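16S rRNA (adenine(1408)-N(1))-methyltransferase (Escherichia coli, PDB 3P2E) methylates N1 of adenine 1408 in the 16S rRNA of assembled 30S subunits, using S-adenosyl-L-methionine, and so confers resistance to many aminoglycosides. Local coordinates at residues I29-G34 and I101-P106; D35-Y40 and N194-K199; K41-D46 and L77-F82. All blocks are in the same frame, centred on the assembly; numbering follows the deposited sequence.

Interaction 1: I29-G34 and I101-P106. With SAH (S-adenosyl-L-homocysteine), chain C.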
loop_
_atom_site.group_PDB
_atom_site.type_symbol
_atom_site.label_atom_id
_atom_site.label_comp_id
_atom_site.label_asym_id
_atom_site.label_seq_id
_atom_site.Cartn_x
_atom_site.Cartn_y
_atom_site.Cartn_z
ATOM N N ILE A 29 5.915 -1.046 -0.956
ATOM C CA ILE A 29 5.225 -0.412 0.161
ATOM C C ILE A 29 3.727 -0.353 -0.125
ATOM O O ILE A 29 3.312 0.059 -1.210
ATOM C CB ILE A 29 5.721 1.041 0.413
ATOM C CG1 ILE A 29 7.154 1.021 0.956
ATOM C CG2 ILE A 29 4.790 1.747 1.410
ATOM C CD1 ILE A 29 7.746 2.410 1.220
ATOM N N ASP A 30 2.927 -0.789 0.843
ATOM C CA ASP A 30 1.475 -0.745 0.725
ATOM C C ASP A 30 1.020 0.205 1.830
ATOM O O ASP A 30 1.094 -0.128 3.019
ATOM C CB ASP A 30 0.871 -2.140 0.918
ATOM C CG ASP A 30 -0.634 -2.159 0.712
ATOM O OD1 ASP A 30 -1.109 -1.502 -0.238
ATOM O OD2 ASP A 30 -1.341 -2.841 1.492
ATOM N N LEU A 31 0.586 1.397 1.428
ATOM C CA LEU A 31 0.138 2.438 2.359
ATOM C C LEU A 31 -1.349 2.285 2.682
ATOM O O LEU A 31 -2.170 2.148 1.777
ATOM C CB LEU A 31 0.414 3.812 1.746
ATOM C CG LEU A 31 -0.032 5.056 2.521
ATOM C CD1 LEU A 31 0.582 5.064 3.917
ATOM C CD2 LEU A 31 0.382 6.289 1.740
ATOM N N GLY A 32 -1.688 2.332 3.971
ATOM C CA GLY A 32 -3.068 2.142 4.394
ATOM C C GLY A 32 -3.374 0.670 4.181
ATOM O O GLY A 32 -4.443 0.295 3.705
ATOM N N THR A 33 -2.416 -0.169 4.564
ATOM C CA THR A 33 -2.505 -1.615 4.364
ATOM C C THR A 33 -3.670 -2.352 5.032
ATOM O O THR A 33 -4.043 -3.444 4.603
ATOM C CB THR A 33 -1.167 -2.286 4.761
ATOM O OG1 THR A 33 -1.028 -3.528 4.060
ATOM C CG2 THR A 33 -1.102 -2.534 6.266
ATOM N N GLY A 34 -4.242 -1.769 6.078
ATOM C CA GLY A 34 -5.363 -2.422 6.729
ATOM C C GLY A 34 -5.003 -3.603 7.613
ATOM O O GLY A 34 -4.087 -3.508 8.436
ATOM N N ILE A 101 4.835 1.253 -5.021
ATOM C CA ILE A 101 3.971 1.745 -3.954
ATOM C C ILE A 101 2.518 1.560 -4.339
ATOM O O ILE A 101 2.126 1.840 -5.469
ATOM C CB ILE A 101 4.192 3.255 -3.684
ATOM C CG1 ILE A 101 5.604 3.503 -3.154
ATOM C CG2 ILE A 101 3.169 3.761 -2.677
ATOM C CD1 ILE A 101 6.694 3.368 -4.187
ATOM N N SER A 102 1.715 1.091 -3.395
ATOM C CA SER A 102 0.306 0.892 -3.667
ATOM C C SER A 102 -0.577 1.462 -2.567
ATOM O O SER A 102 -0.167 1.567 -1.410
ATOM C CB SER A 102 -0.002 -0.599 -3.823
ATOM O OG SER A 102 0.254 -1.297 -2.616
ATOM N N ILE A 103 -1.777 1.871 -2.965
ATOM C CA ILE A 103 -2.801 2.362 -2.048
ATOM C C ILE A 103 -4.038 1.637 -2.570
ATOM O O ILE A 103 -4.539 1.942 -3.658
ATOM C CB ILE A 103 -2.998 3.897 -2.128
ATOM C CG1 ILE A 103 -1.725 4.612 -1.658
ATOM C CG2 ILE A 103 -4.161 4.319 -1.227
ATOM C CD1 ILE A 103 -1.821 6.139 -1.673
ATOM N N LEU A 104 -4.511 0.655 -1.806
ATOM C CA LEU A 104 -5.650 -0.154 -2.231
ATOM C C LEU A 104 -6.912 0.045 -1.415
ATOM O O LEU A 104 -6.884 -0.035 -0.188
ATOM C CB LEU A 104 -5.266 -1.637 -2.176
ATOM C CG LEU A 104 -3.921 -2.007 -2.795
ATOM C CD1 LEU A 104 -3.593 -3.451 -2.455
ATOM C CD2 LEU A 104 -3.962 -1.791 -4.297
ATOM N N PHE A 105 -8.015 0.304 -2.114
ATOM C CA PHE A 105 -9.324 0.488 -1.485
ATOM C C PHE A 105 -9.242 1.373 -0.247
ATOM O O PHE A 105 -9.741 1.007 0.824
ATOM C CB PHE A 105 -9.896 -0.881 -1.118
ATOM C CG PHE A 105 -9.725 -1.908 -2.202
ATOM C CD1 PHE A 105 -10.452 -1.817 -3.386
ATOM C CD2 PHE A 105 -8.801 -2.935 -2.058
ATOM C CE1 PHE A 105 -10.253 -2.740 -4.422
ATOM C CE2 PHE A 105 -8.593 -3.864 -3.082
ATOM C CZ PHE A 105 -9.324 -3.761 -4.269
ATOM N N PRO A 106 -8.616 2.556 -0.375
ATOM C CA PRO A 106 -8.503 3.449 0.776
ATOM C C PRO A 106 -9.858 3.955 1.259
ATOM O O PRO A 106 -10.850 3.928 0.521
ATOM C CB PRO A 106 -7.616 4.576 0.249
ATOM C CG PRO A 106 -8.027 4.664 -1.193
ATOM C CD PRO A 106 -8.088 3.199 -1.595
HETATM N N SAH C . -5.745 -1.493 1.924
HETATM C CA SAH C . -6.703 -1.952 2.785
HETATM C CB SAH C . -7.643 -0.811 3.185
HETATM C CG SAH C . -8.475 -0.974 4.422
HETATM S SD SAH C . -9.544 0.355 4.865
HETATM C C SAH C . -7.418 -3.218 2.140
HETATM O O SAH C . -7.779 -3.867 3.028
HETATM O OXT SAH C . -7.546 -3.410 1.016
HETATM C "C5'" SAH C . -8.698 1.940 4.795
HETATM C "C4'" SAH C . -7.353 1.826 5.651
HETATM O "O4'" SAH C . -6.722 3.084 5.380
HETATM C "C3'" SAH C . -7.546 1.712 7.150
HETATM O "O3'" SAH C . -6.859 0.532 7.673
HETATM C "C2'" SAH C . -7.025 3.085 7.714
HETATM O "O2'" SAH C . -6.426 3.046 8.991
HETATM C "C1'" SAH C . -6.058 3.539 6.601
HETATM N N9 SAH C . -5.857 5.041 6.532
HETATM C C8 SAH C . -6.855 6.025 6.540
HETATM N N7 SAH C . -6.364 7.251 6.527
HETATM C C5 SAH C . -4.950 7.006 6.508
HETATM C C6 SAH C . -3.912 8.000 6.490
HETATM N N6 SAH C . -4.180 9.327 6.490
HETATM N N1 SAH C . -2.630 7.478 6.473
HETATM C C2 SAH C . -2.362 6.103 6.472
HETATM N N3 SAH C . -3.376 5.150 6.489
HETATM C C4 SAH C . -4.635 5.698 6.508
HETATM O O HOH W 1 -3.376 -0.100 0.710
HETATM O O HOH W 2 -5.808 2.084 1.592
#

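Interaction 2: D35-Y40 and N194-K199. With SAH (S-adenosyl-L-homocysteine), chain C.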
loop_
_atom_site.group_PDB
_atom_site.type_symbol
_atom_site.label_atom_id
_atom_site.label_comp_id
_atom_site.label_asym_id
_atom_site.label_seq_id
_atom_site.Cartn_x
_atom_site.Cartn_y
_atom_site.Cartn_z
ATOM N N ASP A 35 -5.705 -4.723 7.433
ATOM C CA ASP A 35 -5.481 -5.907 8.266
ATOM C C ASP A 35 -4.270 -6.770 7.929
ATOM O O ASP A 35 -4.038 -7.793 8.572
ATOM C CB ASP A 35 -6.747 -6.783 8.314
ATOM C CG ASP A 35 -7.114 -7.404 6.964
ATOM O OD1 ASP A 35 -6.269 -7.452 6.046
ATOM O OD2 ASP A 35 -8.267 -7.870 6.833
ATOM N N GLY A 36 -3.496 -6.352 6.930
ATOM C CA GLY A 36 -2.302 -7.089 6.552
ATOM C C GLY A 36 -2.486 -8.338 5.708
ATOM O O GLY A 36 -1.500 -8.963 5.309
ATOM N N ARG A 37 -3.730 -8.708 5.418
ATOM C CA ARG A 37 -3.977 -9.914 4.631
ATOM C C ARG A 37 -3.584 -9.779 3.168
ATOM O O ARG A 37 -3.122 -10.743 2.559
ATOM C CB ARG A 37 -5.447 -10.337 4.735
ATOM C CG ARG A 37 -5.825 -10.864 6.112
ATOM C CD ARG A 37 -7.270 -11.340 6.157
ATOM N NE ARG A 37 -7.671 -11.688 7.518
ATOM C CZ ARG A 37 -7.171 -12.698 8.220
ATOM N NH1 ARG A 37 -6.241 -13.487 7.693
ATOM N NH2 ARG A 37 -7.592 -12.912 9.462
ATOM N N ASN A 38 -3.759 -8.592 2.598
ATOM C CA ASN A 38 -3.396 -8.399 1.199
ATOM C C ASN A 38 -1.888 -8.504 1.030
ATOM O O ASN A 38 -1.402 -9.154 0.102
ATOM C CB ASN A 38 -3.864 -7.032 0.685
ATOM C CG ASN A 38 -5.372 -6.933 0.575
ATOM O OD1 ASN A 38 -6.065 -7.940 0.393
ATOM N ND2 ASN A 38 -5.890 -5.708 0.661
ATOM N N ILE A 39 -1.152 -7.871 1.940
ATOM C CA ILE A 39 0.302 -7.877 1.875
ATOM C C ILE A 39 0.843 -9.277 2.156
ATOM O O ILE A 39 1.852 -9.685 1.580
ATOM C CB ILE A 39 0.909 -6.867 2.886
ATOM C CG1 ILE A 39 2.337 -6.512 2.475
ATOM C CG2 ILE A 39 0.892 -7.444 4.287
ATOM C CD1 ILE A 39 2.413 -5.672 1.226
ATOM N N TYR A 40 0.160 -10.012 3.033
ATOM C CA TYR A 40 0.573 -11.372 3.373
ATOM C C TYR A 40 0.526 -12.241 2.119
ATOM O O TYR A 40 1.420 -13.049 1.884
ATOM C CB TYR A 40 -0.352 -11.973 4.441
ATOM C CG TYR A 40 0.091 -13.339 4.930
ATOM C CD1 TYR A 40 0.897 -13.469 6.059
ATOM C CD2 TYR A 40 -0.253 -14.495 4.229
ATOM C CE1 TYR A 40 1.354 -14.721 6.478
ATOM C CE2 TYR A 40 0.203 -15.751 4.638
ATOM C CZ TYR A 40 1.006 -15.855 5.760
ATOM O OH TYR A 40 1.474 -17.090 6.157
ATOM N N ASN A 194 -7.436 -10.717 -0.278
ATOM C CA ASN A 194 -7.804 -11.425 0.944
ATOM C C ASN A 194 -8.267 -10.613 2.155
ATOM O O ASN A 194 -8.785 -11.194 3.107
ATOM C CB ASN A 194 -6.649 -12.333 1.384
ATOM C CG ASN A 194 -6.488 -13.556 0.495
ATOM O OD1 ASN A 194 -5.589 -14.373 0.703
ATOM N ND2 ASN A 194 -7.362 -13.691 -0.497
ATOM N N SER A 195 -8.084 -9.295 2.153
ATOM C CA SER A 195 -8.527 -8.525 3.316
ATOM C C SER A 195 -10.041 -8.656 3.462
ATOM O O SER A 195 -10.761 -8.829 2.476
ATOM C CB SER A 195 -8.125 -7.046 3.202
ATOM O OG SER A 195 -9.049 -6.291 2.441
ATOM N N LEU A 196 -10.522 -8.597 4.699
ATOM C CA LEU A 196 -11.950 -8.727 4.953
ATOM C C LEU A 196 -12.700 -7.597 4.250
ATOM O O LEU A 196 -13.796 -7.791 3.735
ATOM C CB LEU A 196 -12.223 -8.691 6.459
ATOM C CG LEU A 196 -11.323 -9.569 7.338
ATOM C CD1 LEU A 196 -11.781 -9.482 8.786
ATOM C CD2 LEU A 196 -11.359 -11.007 6.851
ATOM N N TRP A 197 -12.090 -6.417 4.237
ATOM C CA TRP A 197 -12.663 -5.237 3.596
ATOM C C TRP A 197 -12.804 -5.458 2.091
ATOM O O TRP A 197 -13.854 -5.178 1.511
ATOM C CB TRP A 197 -11.753 -4.035 3.893
ATOM C CG TRP A 197 -12.019 -2.749 3.131
ATOM C CD1 TRP A 197 -11.126 -2.076 2.341
ATOM C CD2 TRP A 197 -13.192 -1.926 3.194
ATOM N NE1 TRP A 197 -11.665 -0.882 1.921
ATOM C CE2 TRP A 197 -12.930 -0.763 2.429
ATOM C CE3 TRP A 197 -14.437 -2.052 3.828
ATOM C CZ2 TRP A 197 -13.868 0.267 2.282
ATOM C CZ3 TRP A 197 -15.371 -1.025 3.683
ATOM C CH2 TRP A 197 -15.078 0.120 2.914
ATOM N N ALA A 198 -11.753 -5.964 1.456
ATOM C CA ALA A 198 -11.811 -6.201 0.016
ATOM C C ALA A 198 -12.878 -7.235 -0.326
ATOM O O ALA A 198 -13.581 -7.104 -1.330
ATOM C CB ALA A 198 -10.449 -6.660 -0.501
ATOM N N LYS A 199 -12.991 -8.268 0.503
ATOM C CA LYS A 199 -13.986 -9.313 0.274
ATOM C C LYS A 199 -15.389 -8.718 0.371
ATOM O O LYS A 199 -16.261 -9.038 -0.436
ATOM C CB LYS A 199 -13.814 -10.444 1.291
ATOM C CG LYS A 199 -12.570 -11.302 1.070
ATOM C CD LYS A 199 -12.692 -12.136 -0.199
ATOM C CE LYS A 199 -11.436 -12.966 -0.450
ATOM N NZ LYS A 199 -11.079 -13.807 0.725
HETATM N N SAH C . -5.745 -1.493 1.924
HETATM C CA SAH C . -6.703 -1.952 2.785
HETATM C CB SAH C . -7.643 -0.811 3.185
HETATM C CG SAH C . -8.475 -0.974 4.422
HETATM S SD SAH C . -9.544 0.355 4.865
HETATM C C SAH C . -7.418 -3.218 2.140
HETATM O O SAH C . -7.779 -3.867 3.028
HETATM O OXT SAH C . -7.546 -3.410 1.016
HETATM C "C5'" SAH C . -8.698 1.940 4.795
HETATM C "C4'" SAH C . -7.353 1.826 5.651
HETATM O "O4'" SAH C . -6.722 3.084 5.380
HETATM C "C3'" SAH C . -7.546 1.712 7.150
HETATM O "O3'" SAH C . -6.859 0.532 7.673
HETATM C "C2'" SAH C . -7.025 3.085 7.714
HETATM O "O2'" SAH C . -6.426 3.046 8.991
HETATM C "C1'" SAH C . -6.058 3.539 6.601
HETATM N N9 SAH C . -5.857 5.041 6.532
HETATM C C8 SAH C . -6.855 6.025 6.540
HETATM N N7 SAH C . -6.364 7.251 6.527
HETATM C C5 SAH C . -4.950 7.006 6.508
HETATM C C6 SAH C . -3.912 8.000 6.490
HETATM N N6 SAH C . -4.180 9.327 6.490
HETATM N N1 SAH C . -2.630 7.478 6.473
HETATM C C2 SAH C . -2.362 6.103 6.472
HETATM N N3 SAH C . -3.376 5.150 6.489
HETATM C C4 SAH C . -4.635 5.698 6.508
HETATM O O HOH W 3 -10.186 -5.951 6.582
HETATM O O HOH W 4 -3.634 -13.488 2.943
HETATM O O HOH W 5 -4.870 -10.281 -1.195
#

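Interaction 3: K41-D46 and L77-F82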
loop_
_atom_site.group_PDB
_atom_site.type_symbol
_atom_site.label_atom_id
_atom_site.label_comp_id
_atom_site.label_asym_id
_atom_site.label_seq_id
_atom_site.Cartn_x
_atom_site.Cartn_y
_atom_site.Cartn_z
ATOM N N LYS A 41 -0.518 -12.075 1.313
ATOM C CA LYS A 41 -0.657 -12.860 0.091
ATOM C C LYS A 41 0.412 -12.483 -0.925
ATOM O O LYS A 41 0.968 -13.351 -1.595
ATOM C CB LYS A 41 -2.048 -12.671 -0.526
ATOM C CG LYS A 41 -2.263 -13.493 -1.795
ATOM C CD LYS A 41 -3.691 -13.379 -2.313
ATOM C CE LYS A 41 -3.888 -14.231 -3.558
ATOM N NZ LYS A 41 -5.277 -14.149 -4.082
ATOM N N LEU A 42 0.700 -11.192 -1.051
ATOM C CA LEU A 42 1.731 -10.760 -1.993
ATOM C C LEU A 42 3.078 -11.347 -1.594
ATOM O O LEU A 42 3.829 -11.853 -2.434
ATOM C CB LEU A 42 1.853 -9.237 -2.002
ATOM C CG LEU A 42 0.679 -8.447 -2.573
ATOM C CD1 LEU A 42 0.999 -6.955 -2.509
ATOM C CD2 LEU A 42 0.421 -8.877 -4.006
ATOM N N ALA A 43 3.369 -11.275 -0.301
ATOM C CA ALA A 43 4.627 -11.758 0.250
ATOM C C ALA A 43 4.805 -13.261 0.118
ATOM O O ALA A 43 5.895 -13.735 -0.195
ATOM C CB ALA A 43 4.734 -11.354 1.706
ATOM N N ILE A 44 3.741 -14.013 0.365
ATOM C CA ILE A 44 3.825 -15.462 0.267
ATOM C C ILE A 44 4.094 -15.894 -1.179
ATOM O O ILE A 44 4.680 -16.949 -1.417
ATOM C CB ILE A 44 2.519 -16.122 0.810
ATOM C CG1 ILE A 44 2.691 -17.639 0.944
ATOM C CG2 ILE A 44 1.350 -15.788 -0.100
ATOM C CD1 ILE A 44 2.482 -18.419 -0.343
ATOM N N ASN A 45 3.691 -15.076 -2.146
ATOM C CA ASN A 45 3.900 -15.429 -3.548
ATOM C C ASN A 45 5.162 -14.864 -4.197
ATOM O O ASN A 45 5.423 -15.131 -5.366
ATOM C CB ASN A 45 2.673 -15.032 -4.379
ATOM C CG ASN A 45 1.445 -15.855 -4.030
ATOM O OD1 ASN A 45 0.461 -15.335 -3.498
ATOM N ND2 ASN A 45 1.503 -17.148 -4.316
ATOM N N ASP A 46 5.952 -14.097 -3.452
ATOM C CA ASP A 46 7.175 -13.514 -4.010
ATOM C C ASP A 46 8.205 -13.283 -2.911
ATOM O O ASP A 46 8.173 -12.269 -2.216
ATOM C CB ASP A 46 6.831 -12.206 -4.732
ATOM C CG ASP A 46 8.056 -11.445 -5.203
ATOM O OD1 ASP A 46 9.141 -12.043 -5.326
ATOM O OD2 ASP A 46 7.924 -10.232 -5.461
ATOM N N LEU A 77 6.632 -15.521 7.944
ATOM C CA LEU A 77 7.235 -14.962 6.737
ATOM C C LEU A 77 8.428 -14.117 7.149
ATOM O O LEU A 77 8.439 -13.534 8.232
ATOM C CB LEU A 77 6.231 -14.090 5.974
ATOM C CG LEU A 77 5.015 -14.775 5.345
ATOM C CD1 LEU A 77 4.138 -13.724 4.674
ATOM C CD2 LEU A 77 5.468 -15.820 4.332
ATOM N N SER A 78 9.433 -14.048 6.285
ATOM C CA SER A 78 10.624 -13.266 6.588
ATOM C C SER A 78 10.714 -12.023 5.716
ATOM O O SER A 78 11.655 -11.242 5.846
ATOM C CB SER A 78 11.882 -14.117 6.374
ATOM O OG SER A 78 11.859 -15.282 7.179
ATOM N N ASN A 79 9.731 -11.830 4.840
ATOM C CA ASN A 79 9.751 -10.688 3.934
ATOM C C ASN A 79 8.612 -9.686 4.115
ATOM O O ASN A 79 8.154 -9.073 3.149
ATOM C CB ASN A 79 9.798 -11.185 2.479
ATOM C CG ASN A 79 8.551 -11.955 2.066
ATOM O OD1 ASN A 79 7.926 -12.650 2.874
ATOM N ND2 ASN A 79 8.200 -11.859 0.786
ATOM N N VAL A 80 8.170 -9.517 5.358
ATOM C CA VAL A 80 7.091 -8.581 5.668
ATOM C C VAL A 80 7.358 -7.832 6.967
ATOM O O VAL A 80 7.848 -8.406 7.936
ATOM C CB VAL A 80 5.726 -9.310 5.833
ATOM C CG1 VAL A 80 4.622 -8.300 6.150
ATOM C CG2 VAL A 80 5.394 -10.080 4.580
ATOM N N VAL A 81 7.057 -6.538 6.970
ATOM C CA VAL A 81 7.191 -5.728 8.170
ATOM C C VAL A 81 6.003 -4.777 8.164
ATOM O O VAL A 81 5.599 -4.284 7.106
ATOM C CB VAL A 81 8.511 -4.915 8.211
ATOM C CG1 VAL A 81 8.545 -3.888 7.092
ATOM C CG2 VAL A 81 8.644 -4.226 9.569
ATOM N N PHE A 82 5.416 -4.567 9.339
ATOM C CA PHE A 82 4.277 -3.673 9.483
ATOM C C PHE A 82 4.728 -2.428 10.225
ATOM O O PHE A 82 5.207 -2.496 11.359
ATOM C CB PHE A 82 3.140 -4.371 10.235
ATOM C CG PHE A 82 2.492 -5.472 9.447
ATOM C CD1 PHE A 82 1.967 -5.214 8.183
ATOM C CD2 PHE A 82 2.407 -6.765 9.959
ATOM C CE1 PHE A 82 1.360 -6.233 7.433
ATOM C CE2 PHE A 82 1.803 -7.790 9.216
ATOM C CZ PHE A 82 1.278 -7.517 7.949
#

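Interaction 1: I29-G34 and I101-P106
Ile-29 and Ile-101, and after them Asp-30 and Ser-102, pair in parallel across two neighbouring strands, the axes 4.8 Å apart. Two backbone hydrogen bonds join them: Ser-102 N donates to Ile-29 O, and Ser-102 O accepts from Leu-31 N at 2.9 Å, so that Ser-102 is held through both of its peptide groups.

Among the side chains, the polar pair is Asp-30 and Ser-102. The hydroxyl OG of Ser-102, placed between its own backbone N and carbonyl carbon (chi1 63°), donates to Asp-30 OD1 over 2.7 Å, on the anti side of that oxygen and 31° out of the carboxylate plane. Thr-33 OG1 donates to the other oxygen, Asp-30 OD2, so the buried carboxylate is gripped at both ends and its rotation is fixed.

These are the central strands 26-31 and 98-104 of a Rossmann-like methyltransferase sheet, and their C-terminal ends open into the cofactor site, occupied here by S-adenosyl-L-homocysteine. Its amino nitrogen N donates to Gly-32 O and to Leu-104 O, each at 2.8 Å, one carbonyl from the residue just after strand 26-31, the other from the last residue of strand 98-104. Where the strands part, one water takes the N-H of Leu-104 and lies 2.8 Å from Asp-30 OD1.

The apolar contacts are Leu-31 with Ile-103, side by side (Leu-31 CD2 to Ile-103 CD1 4.1 Å), and Ile-29 CB with Ile-101 CG1. Carbon also packs on oxygen: Leu-104 CG lies beside Asp-30 OD1, and Phe-105 turns its ring edge to the ligand, CD2 coming within 3.4 Å of the carboxylate oxygen OXT.

Interaction 2: D35-Y40 and N194-K199
Asn-38 carries CG anti to its carbonyl carbon (chi1 -69°), which brings its amide to the backbone of Ser-195, while Asp-35, with CG between backbone N and carbonyl carbon (chi1 66°), directs its carboxylate at Leu-196. Two helix starts of the Rossmann-like methyltransferase domain meet here beside the cofactor. Gly-36 is the N-cap of helix 37-44, and Asp-35 forms an Asx turn there, OD1 accepting from Arg-37 N from above the carboxylate plane. The second oxygen, OD2, crosses to the other helix and receives the N-H of Leu-196 on its syn lone pair at 3.2 Å, the bond nearly straight. One carboxylate thus ties both N-termini, whose dipoles would tend to stabilise its negative charge. Ser-195 N donates to Asn-38 OD1 over 3.0 Å, standing 44° above the carbonyl plane.

Beside this, the extended arm of Arg-37 passes Asn-194 and Leu-196, its CD 3.4 Å from Asn-194 O. Ser-195 N-caps helix 196-203, OG accepting from Ala-198 N. The indole of Trp-197 lays one face against the ligand sulfur SD. Ser-195 OG donates to the ligand carboxylate oxygen O at 2.8 Å, and Asn-38 ND2 lies 2.9 Å from its partner OXT.

Interaction 3: K41-D46 and L77-F82
Ala-43, on helix 37-44, turns its methyl toward the loop and strand that run from Leu-77 to Val-80. The helix leads on from central strand 26-31 of the Rossmann-like sheet and packs here at the margin, against the entry to the outermost strand 80-83. Around Ala-43 CB gather three side chains: Leu-77 through CD1 at 3.8 Å, Val-80 through CG2, and the amide of Asn-79. The approach of Val-80 CG2 to Ala-43 CB, 3.2 Å, is tighter than usual van der Waals contact. With CG1 of Val-80 anti to the backbone N (chi1 -180°), CG2 stands beside that N and is the methyl that meets Ala-43. Next along the helix, Ile-44 adds its backbone, with N 4.3 Å from Leu-77 CD1.

Beyond Ile-44, Asp-46 N bonds back to Ala-43 O, an oxygen that Asn-79 also reaches, from the opposite face of the carbonyl plane. Asp-46 fastens its own carboxylate to the start of the next strand, OD2 bonding Thr-49 and Tyr-51. Asn-79 also donates through ND2 to Thr-49 O, linking Ala-43 to strand 49-54. Its bond from ND2 to Ala-43 O spans 3.1 Å, is almost straight (170°), and lies close to the plane of the Asn-79 amide.

Overall arrangement
Interactions 1 and 2 are parts of one cofactor site. Their centres lie about 10 Å apart, and both touch S-adenosyl-L-homocysteine: the strand ends of 29-34 and 101-106 hold its amino group, and the helix starts of 35-40 and 194-199 meet its carboxylate. Trp-197 NE1 and Phe-105 O, 2.9 Å apart, join the two directly in a probable hydrogen bond. Interaction 3 shares helix 37-44 with interaction 2, the centres about 13 Å apart, and Ile-39 CG2 packs on Phe-82 CE1 at 3.4 Å. It is more remote from the ligand, with the Val-80 side chain about 13 Å away. That helix therefore runs from the pocket to the sheet margin.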